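Local atomic coordinates of beta-porphyranase A (Bacteroides plebeius, PDB entry 4AW7), a protein that hydrolyses the beta-(1->4) linkages between D-galactose and 6-sulfated L-galactose in porphyran, a red-seaweed polysaccharide, as a gut bacterial enzyme of glycoside hydrolase family 86. Residues A[315-320]-A[333-338]; A[339-344]-A[354-359]. One frame throughout, in Å; residues are numbered along the deposited sequence.

Contact 1: A[315-320]-A[333-338]. With L6S (6-O-sulfo-alpha-L-galactopyranose), chain B; GLA (alpha-D-galactopyranose), chain C; GAL (beta-D-galactopyranose), chain D.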
ATOM      1  N   ILE A 315      -3.180  -4.867  -2.984  1.00  6.77           N
ATOM      2  CA  ILE A 315      -4.129  -5.981  -2.895  1.00  6.82           C
ATOM      3  C   ILE A 315      -4.739  -6.043  -1.503  1.00  6.92           C
ATOM      4  O   ILE A 315      -4.096  -6.458  -0.539  1.00  7.57           O
ATOM      5  CB  ILE A 315      -3.442  -7.340  -3.158  1.00  8.20           C
ATOM      6  CG1 ILE A 315      -2.590  -7.378  -4.451  1.00 10.42           C
ATOM      7  CG2 ILE A 315      -4.493  -8.488  -3.146  1.00  9.98           C
ATOM      8  CD1 ILE A 315      -3.330  -7.348  -5.730  1.00 11.36           C
ATOM      9  N   PRO A 316      -6.002  -5.630  -1.352  1.00  7.50           N
ATOM     10  CA  PRO A 316      -6.746  -5.853  -0.124  1.00  7.59           C
ATOM     11  C   PRO A 316      -6.732  -7.352   0.228  1.00  7.61           C
ATOM     12  O   PRO A 316      -6.946  -8.181  -0.660  1.00  7.94           O
ATOM     13  CB  PRO A 316      -8.176  -5.378  -0.552  1.00  9.36           C
ATOM     14  CG  PRO A 316      -7.938  -4.416  -1.631  1.00  9.74           C
ATOM     15  CD  PRO A 316      -6.836  -5.002  -2.389  1.00  7.38           C
ATOM     16  N   PHE A 317      -6.454  -7.675   1.486  1.00  7.62           N
ATOM     17  CA  PHE A 317      -6.369  -9.073   1.872  1.00  7.74           C
ATOM     18  C   PHE A 317      -7.737  -9.662   2.165  1.00  7.86           C
ATOM     19  O   PHE A 317      -8.123  -9.845   3.327  1.00  8.38           O
ATOM     20  CB  PHE A 317      -5.342  -9.314   2.979  1.00  8.28           C
ATOM     21  CG  PHE A 317      -4.952 -10.754   3.094  1.00  8.47           C
ATOM     22  CD1 PHE A 317      -4.106 -11.307   2.146  1.00  9.04           C
ATOM     23  CD2 PHE A 317      -5.396 -11.556   4.134  1.00  9.32           C
ATOM     24  CE1 PHE A 317      -3.686 -12.605   2.250  1.00 10.16           C
ATOM     25  CE2 PHE A 317      -4.946 -12.864   4.222  1.00 10.10           C
ATOM     26  CZ  PHE A 317      -4.141 -13.373   3.292  1.00 10.69           C
ATOM     27  N   VAL A 318      -8.450  -9.926   1.082  1.00  8.03           N
ATOM     28  CA  VAL A 318      -9.750 -10.570   1.045  1.00  7.84           C
ATOM     29  C   VAL A 318      -9.661 -11.417  -0.234  1.00  8.27           C
ATOM     30  O   VAL A 318      -9.274 -10.901  -1.302  1.00  7.95           O
ATOM     31  CB  VAL A 318     -10.923  -9.579   1.010  1.00  8.50           C
ATOM     32  CG1 VAL A 318     -10.675  -8.380   0.084  1.00  8.51           C
ATOM     33  CG2 VAL A 318     -12.236 -10.312   0.619  1.00 10.14           C
ATOM     34  N   SER A 319      -9.941 -12.713  -0.124  1.00  8.49           N
ATOM     35  CA  SER A 319      -9.678 -13.632  -1.196  1.00  8.91           C
ATOM     36  C   SER A 319     -10.919 -14.094  -1.946  1.00  8.78           C
ATOM     37  O   SER A 319     -11.461 -13.348  -2.761  1.00  9.67           O
ATOM     38  CB  SER A 319      -8.783 -14.760  -0.718  1.00  9.62           C
ATOM     39  OG  SER A 319      -9.419 -15.499   0.306  1.00  9.59           O
ATOM     40  N   ASP A 320     -11.331 -15.342  -1.724  1.00  9.37           N
ATOM     41  CA  ASP A 320     -12.231 -16.015  -2.637  1.00  9.99           C
ATOM     42  C   ASP A 320     -12.969 -17.113  -1.882  1.00  9.58           C
ATOM     43  O   ASP A 320     -13.395 -16.907  -0.717  1.00 10.75           O
ATOM     44  CB  ASP A 320     -11.460 -16.435  -3.886  1.00  9.72           C
ATOM     45  CG  ASP A 320     -10.197 -17.209  -3.571  1.00 10.07           C
ATOM     46  OD1 ASP A 320     -10.164 -17.919  -2.551  1.00 10.85           O
ATOM     47  OD2 ASP A 320      -9.245 -17.122  -4.388  1.00 12.46           O
ATOM     48  N   THR A 333     -14.113 -25.357   8.502  1.00 19.13           N
ATOM     49  CA  THR A 333     -14.213 -23.928   8.543  1.00 18.23           C
ATOM     50  C   THR A 333     -13.572 -23.306   7.296  1.00 16.56           C
ATOM     51  O   THR A 333     -12.678 -23.874   6.666  1.00 15.83           O
ATOM     52  CB  THR A 333     -13.549 -23.328   9.798  1.00 17.81           C
ATOM     53  OG1 THR A 333     -12.151 -23.638   9.814  1.00 19.25           O
ATOM     54  CG2 THR A 333     -14.224 -23.806  11.060  1.00 20.48           C
ATOM     55  N   SER A 334     -14.056 -22.110   6.984  1.00 15.27           N
ATOM     56  CA  SER A 334     -13.455 -21.272   5.945  1.00 14.15           C
ATOM     57  C   SER A 334     -12.282 -20.490   6.537  1.00 13.92           C
ATOM     58  O   SER A 334     -12.173 -20.314   7.759  1.00 15.02           O
ATOM     59  CB  SER A 334     -14.506 -20.325   5.405  1.00 14.00           C
ATOM     60  OG  SER A 334     -15.472 -21.039   4.640  1.00 14.22           O
ATOM     61  N   TYR A 335     -11.388 -20.062   5.656  1.00 12.67           N
ATOM     62  CA  TYR A 335     -10.262 -19.197   6.031  1.00 12.66           C
ATOM     63  C   TYR A 335     -10.791 -17.791   6.315  1.00 12.67           C
ATOM     64  O   TYR A 335     -11.687 -17.315   5.642  1.00 12.35           O
ATOM     65  CB  TYR A 335      -9.259 -19.159   4.886  1.00 13.11           C
ATOM     66  CG  TYR A 335      -7.998 -18.405   5.149  1.00 12.63           C
ATOM     67  CD1 TYR A 335      -7.212 -18.658   6.260  1.00 14.05           C
ATOM     68  CD2 TYR A 335      -7.536 -17.475   4.236  1.00 12.18           C
ATOM     69  CE1 TYR A 335      -6.007 -17.969   6.465  1.00 14.20           C
ATOM     70  CE2 TYR A 335      -6.347 -16.783   4.432  1.00 12.14           C
ATOM     71  CZ  TYR A 335      -5.580 -17.024   5.542  1.00 13.58           C
ATOM     72  OH  TYR A 335      -4.401 -16.332   5.696  1.00 15.97           O
ATOM     73  N   SER A 336     -10.177 -17.134   7.300  1.00 12.89           N
ATOM     74  CA  SER A 336     -10.588 -15.792   7.712  1.00 12.05           C
ATOM     75  C   SER A 336     -10.669 -14.791   6.573  1.00 11.33           C
ATOM     76  O   SER A 336     -11.522 -13.913   6.597  1.00 11.27           O
ATOM     77  CB  SER A 336      -9.695 -15.255   8.826  1.00 14.53           C
ATOM     78  OG  SER A 336      -8.361 -15.090   8.406  1.00 16.72           O
ATOM     79  N   ALA A 337      -9.776 -14.895   5.589  1.00 10.36           N
ATOM     80  CA  ALA A 337      -9.747 -13.910   4.495  1.00 10.55           C
ATOM     81  C   ALA A 337     -10.795 -14.181   3.407  1.00  9.56           C
ATOM     82  O   ALA A 337     -10.928 -13.357   2.492  1.00  9.55           O
ATOM     83  CB  ALA A 337      -8.340 -13.849   3.887  1.00 12.10           C
ATOM     84  N   ALA A 338     -11.514 -15.310   3.472  1.00 10.06           N
ATOM     85  CA  ALA A 338     -12.442 -15.676   2.425  1.00  9.55           C
ATOM     86  C   ALA A 338     -13.463 -14.576   2.149  1.00  9.42           C
ATOM     87  O   ALA A 338     -13.896 -13.885   3.055  1.00  9.81           O
ATOM     88  CB  ALA A 338     -13.142 -17.000   2.784  1.00 11.23           C
TER
HETATM   89  O1S L6S B   2      -5.786 -16.006  -0.563  1.00 14.48           O
HETATM   90  O2S L6S B   2      -7.296 -17.174   0.984  1.00 12.80           O
HETATM   91  O3S L6S B   2      -5.625 -18.400  -0.335  1.00 14.13           O
HETATM   92  C1  L6S B   2      -0.561 -16.075   2.972  1.00 13.44           C
HETATM   93  C2  L6S B   2      -0.125 -17.517   3.094  1.00 13.96           C
HETATM   94  C3  L6S B   2      -1.308 -18.369   3.581  1.00 14.33           C
HETATM   95  C4  L6S B   2      -2.497 -18.213   2.558  1.00 14.31           C
HETATM   96  C5  L6S B   2      -2.824 -16.720   2.430  1.00 12.63           C
HETATM   97  C6  L6S B   2      -3.722 -16.493   1.194  1.00 11.41           C
HETATM   98  O2  L6S B   2       1.030 -17.649   3.948  1.00 17.36           O
HETATM   99  O3  L6S B   2      -0.950 -19.751   3.725  1.00 16.25           O
HETATM  100  O4  L6S B   2      -2.072 -18.757   1.299  1.00 13.21           O
HETATM  101  O5  L6S B   2      -1.689 -15.891   2.151  1.00 13.22           O
HETATM  102  O6  L6S B   2      -5.024 -16.971   1.495  1.00 14.66           O
HETATM  103  S1  L6S B   2      -6.001 -17.118   0.325  0.70  9.51           S
HETATM  104  C1  GLA C   1       0.855 -12.632   5.814  0.50 15.36           C
HETATM  105  C2  GLA C   1       0.708 -13.939   5.011  0.50 14.63           C
HETATM  106  C3  GLA C   1      -0.753 -14.301   4.815  0.50 14.63           C
HETATM  107  C4  GLA C   1      -1.548 -14.169   6.090  0.50 17.67           C
HETATM  108  C5  GLA C   1      -1.353 -12.758   6.670  0.50 20.35           C
HETATM  109  C6  GLA C   1      -2.402 -12.502   7.813  0.50 23.95           C
HETATM  110  O1  GLA C   1       0.662 -11.469   5.128  0.50 22.32           O
HETATM  111  O2  GLA C   1       1.424 -13.820   3.739  0.50 11.88           O
HETATM  112  O3  GLA C   1      -0.908 -15.643   4.441  0.50 13.68           O
HETATM  113  O4  GLA C   1      -1.126 -15.169   7.038  0.50 19.21           O
HETATM  114  O5  GLA C   1       0.106 -12.671   7.014  0.50 20.39           O
HETATM  115  O6  GLA C   1      -3.616 -11.882   7.198  0.50 24.77           O
HETATM  116  C1  GAL D1609       0.855 -12.632   5.814  0.50 15.36           C
HETATM  117  C2  GAL D1609       0.708 -13.939   5.011  0.50 14.63           C
HETATM  118  C3  GAL D1609      -0.753 -14.301   4.815  0.50 14.63           C
HETATM  119  C4  GAL D1609      -1.548 -14.169   6.090  0.50 17.67           C
HETATM  120  C5  GAL D1609      -1.353 -12.758   6.670  0.50 20.35           C
HETATM  121  C6  GAL D1609      -2.402 -12.502   7.813  0.50 23.95           C
HETATM  122  O1  GAL D1609       2.306 -12.384   6.001  0.50 15.41           O
HETATM  123  O2  GAL D1609       1.424 -13.820   3.739  0.50 11.88           O
HETATM  124  O3  GAL D1609      -0.908 -15.643   4.441  0.50 13.68           O
HETATM  125  O4  GAL D1609      -1.126 -15.169   7.038  0.50 19.21           O
HETATM  126  O5  GAL D1609       0.106 -12.671   7.014  0.50 20.39           O
HETATM  127  O6  GAL D1609      -3.616 -11.882   7.198  0.50 24.77           O
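A337 CB meets the F317 ring obliquely, 3.5 Å from F317 CE2. F317 CG lies anti to the backbone N (chi1 -163°), which carries the ring out beside the sugars: Y335 OH stands at the ring edge, in its plane, 3.8 Å from F317 CE2, and the O6 of the galactose is 3.4 Å from the same carbon. With an alanine here, A337 CB and the galactose O6 would probably lose the ring between them, and Y335 OH the edge beside it. F317, with Y231 and I276, forms the accommodation pocket at subsite -1 that contributes to the enzyme's tolerance of methyl-galactose.

The backbone of A337 makes the one hydrogen bond between the segments, S319 N to A337 O, 2.9 Å and nearly straight at 167°, with the donor lifted out of the carbonyl plane. It holds S319 where OG donates to O2S of the sulfated L-galactose (2.8 Å), while Y335 CE2 lies 3.2 Å from the ester oxygen O6 of that sugar. A338 adds its CB, 3.5 Å from D320 O.

F317 centres an inverse gamma turn just past strand 311-316, with E272 of the neighbouring strand 268-276 touching its side chain and H47 meeting its ring edge-to-face; Y335-A338 is a type I turn leading toward strand 340-342.

Contact 2: A[339-344]-A[354-359]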
ATOM      1  N   LEU A 339     -13.899 -14.536   0.892  1.00  9.16           N
ATOM      2  CA  LEU A 339     -14.961 -13.658   0.398  1.00  9.50           C
ATOM      3  C   LEU A 339     -16.316 -14.381   0.269  1.00  9.00           C
ATOM      4  O   LEU A 339     -17.363 -13.759   0.381  1.00 10.84           O
ATOM      5  CB  LEU A 339     -14.517 -13.083  -0.941  1.00  9.69           C
ATOM      6  CG  LEU A 339     -15.474 -12.139  -1.649  1.00 10.14           C
ATOM      7  CD1 LEU A 339     -15.794 -10.898  -0.817  1.00 11.93           C
ATOM      8  CD2 LEU A 339     -14.903 -11.807  -3.051  1.00 12.90           C
ATOM      9  N   PHE A 340     -16.260 -15.674  -0.042  1.00 10.31           N
ATOM     10  CA  PHE A 340     -17.447 -16.540  -0.210  1.00 10.98           C
ATOM     11  C   PHE A 340     -17.389 -17.644   0.835  1.00 11.65           C
ATOM     12  O   PHE A 340     -16.328 -18.225   1.062  1.00 12.47           O
ATOM     13  CB  PHE A 340     -17.480 -17.174  -1.600  1.00 11.30           C
ATOM     14  CG  PHE A 340     -17.797 -16.234  -2.732  1.00 11.72           C
ATOM     15  CD1 PHE A 340     -16.801 -15.492  -3.370  1.00 12.86           C
ATOM     16  CD2 PHE A 340     -19.102 -16.090  -3.164  1.00 12.89           C
ATOM     17  CE1 PHE A 340     -17.135 -14.648  -4.439  1.00 13.94           C
ATOM     18  CE2 PHE A 340     -19.422 -15.286  -4.227  1.00 13.95           C
ATOM     19  CZ  PHE A 340     -18.452 -14.540  -4.843  1.00 15.40           C
ATOM     20  N   ILE A 341     -18.552 -17.981   1.390  1.00 12.46           N
ATOM     21  CA  ILE A 341     -18.695 -18.971   2.449  1.00 13.58           C
ATOM     22  C   ILE A 341     -19.711 -19.986   1.936  1.00 14.65           C
ATOM     23  O   ILE A 341     -20.779 -19.597   1.474  1.00 15.30           O
ATOM     24  CB  ILE A 341     -19.203 -18.319   3.744  1.00 13.74           C
ATOM     25  CG1 ILE A 341     -18.298 -17.137   4.141  1.00 13.71           C
ATOM     26  CG2 ILE A 341     -19.341 -19.361   4.852  1.00 16.02           C
ATOM     27  CD1 ILE A 341     -16.851 -17.467   4.499  1.00 14.38           C
ATOM     28  N   PRO A 342     -19.375 -21.277   2.016  1.00 14.82           N
ATOM     29  CA  PRO A 342     -20.318 -22.273   1.477  1.00 16.53           C
ATOM     30  C   PRO A 342     -21.459 -22.504   2.442  1.00 18.11           C
ATOM     31  O   PRO A 342     -21.240 -22.623   3.639  1.00 18.55           O
ATOM     32  CB  PRO A 342     -19.447 -23.504   1.334  1.00 16.60           C
ATOM     33  CG  PRO A 342     -18.477 -23.408   2.487  1.00 16.37           C
ATOM     34  CD  PRO A 342     -18.158 -21.911   2.553  1.00 14.53           C
ATOM     35  N   ASP A 343     -22.664 -22.631   1.892  1.00 20.66           N
ATOM     36  CA  ASP A 343     -23.826 -22.958   2.701  1.00 23.08           C
ATOM     37  C   ASP A 343     -23.706 -24.352   3.342  1.00 23.95           C
ATOM     38  O   ASP A 343     -24.100 -24.527   4.492  1.00 25.60           O
ATOM     39  CB  ASP A 343     -25.089 -22.778   1.851  1.00 24.40           C
ATOM     40  CG  ASP A 343     -25.325 -21.304   1.494  1.00 26.67           C
ATOM     41  OD1 ASP A 343     -25.257 -20.475   2.423  1.00 28.36           O
ATOM     42  OD2 ASP A 343     -25.560 -20.954   0.308  1.00 30.40           O
ATOM     43  N   ASN A 344     -23.124 -25.304   2.621  1.00 23.93           N
ATOM     44  CA  ASN A 344     -22.846 -26.648   3.130  1.00 25.22           C
ATOM     45  C   ASN A 344     -21.362 -27.035   2.954  1.00 23.97           C
ATOM     46  O   ASN A 344     -20.969 -27.545   1.927  1.00 22.93           O
ATOM     47  CB  ASN A 344     -23.745 -27.662   2.416  1.00 25.98           C
ATOM     48  CG  ASN A 344     -23.581 -29.055   2.965  1.00 27.87           C
ATOM     49  OD1 ASN A 344     -22.682 -29.320   3.765  1.00 30.71           O
ATOM     50  ND2 ASN A 344     -24.450 -29.968   2.536  1.00 32.21           N
ATOM     51  N   ARG A 354     -22.189 -18.111  -0.459  1.00 17.71           N
ATOM     52  CA  ARG A 354     -22.680 -16.826   0.015  1.00 17.30           C
ATOM     53  C   ARG A 354     -21.528 -15.811  -0.048  1.00 14.71           C
ATOM     54  O   ARG A 354     -20.468 -16.013   0.536  1.00 14.01           O
ATOM     55  CB  ARG A 354     -23.212 -16.959   1.463  1.00 17.84           C
ATOM     56  CG  ARG A 354     -23.523 -15.688   2.201  1.00 21.73           C
ATOM     57  CD  ARG A 354     -24.137 -15.969   3.577  1.00 23.87           C
ATOM     58  NE  ARG A 354     -23.184 -16.568   4.518  1.00 25.24           N
ATOM     59  CZ  ARG A 354     -22.318 -15.865   5.256  1.00 26.82           C
ATOM     60  NH1 ARG A 354     -22.259 -14.534   5.154  1.00 27.26           N
ATOM     61  NH2 ARG A 354     -21.505 -16.498   6.104  1.00 26.88           N
ATOM     62  N   LEU A 355     -21.761 -14.716  -0.741  1.00 13.90           N
ATOM     63  CA  LEU A 355     -20.868 -13.551  -0.715  1.00 13.06           C
ATOM     64  C   LEU A 355     -21.019 -12.825   0.622  1.00 12.89           C
ATOM     65  O   LEU A 355     -22.112 -12.364   0.936  1.00 13.86           O
ATOM     66  CB  LEU A 355     -21.255 -12.669  -1.915  1.00 15.06           C
ATOM     67  CG  LEU A 355     -20.458 -11.411  -2.123  1.00 13.88           C
ATOM     68  CD1 LEU A 355     -18.939 -11.742  -2.332  1.00 13.95           C
ATOM     69  CD2 LEU A 355     -21.069 -10.648  -3.314  1.00 15.35           C
ATOM     70  N   ASN A 356     -19.951 -12.752   1.424  1.00 11.28           N
ATOM     71  CA  ASN A 356     -20.039 -12.146   2.754  1.00 11.59           C
ATOM     72  C   ASN A 356     -19.989 -10.608   2.717  1.00 10.85           C
ATOM     73  O   ASN A 356     -19.863 -10.002   1.646  1.00 11.07           O
ATOM     74  CB  ASN A 356     -19.041 -12.784   3.721  1.00 11.32           C
ATOM     75  CG  ASN A 356     -17.599 -12.509   3.378  1.00 10.88           C
ATOM     76  OD1 ASN A 356     -17.252 -11.395   2.943  1.00 11.00           O
ATOM     77  ND2 ASN A 356     -16.720 -13.488   3.634  1.00 10.72           N
ATOM     78  N   ASP A 357     -20.102  -9.978   3.887  1.00 11.52           N
ATOM     79  CA  ASP A 357     -20.258  -8.533   3.950  1.00 11.33           C
ATOM     80  C   ASP A 357     -18.990  -7.767   3.571  1.00  9.84           C
ATOM     81  O   ASP A 357     -19.065  -6.533   3.460  1.00 10.84           O
ATOM     82  CB  ASP A 357     -20.774  -8.063   5.327  1.00 11.60           C
ATOM     83  CG  ASP A 357     -22.241  -8.300   5.526  1.00 14.04           C
ATOM     84  OD1 ASP A 357     -22.941  -8.799   4.606  1.00 15.05           O
ATOM     85  OD2 ASP A 357     -22.718  -7.902   6.614  1.00 17.20           O
ATOM     86  N   LYS A 358     -17.864  -8.455   3.349  1.00  9.84           N
ATOM     87  CA  LYS A 358     -16.716  -7.778   2.747  1.00  8.54           C
ATOM     88  C   LYS A 358     -17.060  -7.179   1.383  1.00  8.62           C
ATOM     89  O   LYS A 358     -16.397  -6.234   0.930  1.00  9.16           O
ATOM     90  CB  LYS A 358     -15.514  -8.681   2.669  1.00  9.52           C
ATOM     91  CG  LYS A 358     -15.059  -9.234   3.995  1.00  9.64           C
ATOM     92  CD  LYS A 358     -14.004 -10.312   3.790  1.00  9.59           C
ATOM     93  CE  LYS A 358     -13.719 -11.093   5.036  1.00 10.44           C
ATOM     94  NZ  LYS A 358     -12.639 -12.077   4.792  1.00 10.20           N
ATOM     95  N   LYS A 359     -18.103  -7.679   0.731  1.00  9.34           N
ATOM     96  CA  LYS A 359     -18.577  -7.096  -0.501  1.00  9.50           C
ATOM     97  C   LYS A 359     -18.812  -5.594  -0.382  1.00  9.34           C
ATOM     98  O   LYS A 359     -18.676  -4.881  -1.373  1.00  9.64           O
ATOM     99  CB  LYS A 359     -19.881  -7.784  -0.972  1.00 10.40           C
ATOM    100  CG  LYS A 359     -21.111  -7.442  -0.120  1.00 11.09           C
ATOM    101  CD  LYS A 359     -22.310  -8.367  -0.377  1.00 12.84           C
ATOM    102  CE  LYS A 359     -23.504  -7.900   0.418  1.00 14.31           C
ATOM    103  NZ  LYS A 359     -24.668  -8.854   0.326  1.00 19.52           N
TER
HETATM  104  O   HOH W   1     -22.934 -19.503   3.659  1.00 29.54           O
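I341 and R354 form the antiparallel hydrogen-bonded pair of this contact, I341 N reaching R354 O at 2.9 Å and R354 N reaching I341 O at 2.8 Å. A third backbone bond, N356 N to L339 O, is almost linear (176°) and extends the ladder beyond the non-hydrogen-bonded pair F340-L355, where F340 CA also makes a CA-H...O contact with R354 O.

Apolar contacts gather around L355. L355 CD1 lies over one face of the F340 ring in a CH-pi contact, 4.0 Å from the centroid and displaced toward the rim, and the same methyl is 3.6 Å from L339 CG. F340 and L355 project to one side of the ladder, with V56 and Y63 of helix 54-63 packing on them. I341 and R354 project to the other and run side by side; the bend at chi3 (69°) swings the guanidinium across to I341, R354 NH2 lying 3.8 Å from I341 CB.

Polar links complete the contact. R354 NH2 forms a salt bridge with D287. A water donates to I341 O and D343 OD1 and accepts from R354 NE, bridging the segments, while D343 OD2 is hydrogen-bonded to T352 OG1. N356 OD1 accepts from K358 N at 3.0 Å, a capping bond, while its ND2 donates to A338 O.

This is a two-stranded antiparallel beta hairpin, after whose second strand the chain passes through the type I turn N356-K359 toward helix 359-365.

In the fold
From the N terminus, strand 311-316 of the parallel sheet of the catalytic domain leads into contact 1, which closes the loop running from 320 to 333. Contact 2 opens directly after it and closes the hairpin, with the loop between 344 and 354. The two are in series, neither nested nor crossed, with centres 10 Å apart. They are also joined directly: K358 NZ probably donates to the carbonyls of S336 and A338, and S334 packs on P342, while backbone bonds link D320 to L339 and F340. The hairpin and the start of helix 359-365 are thereby tied to the substrate-binding loops that follow strand 311-316.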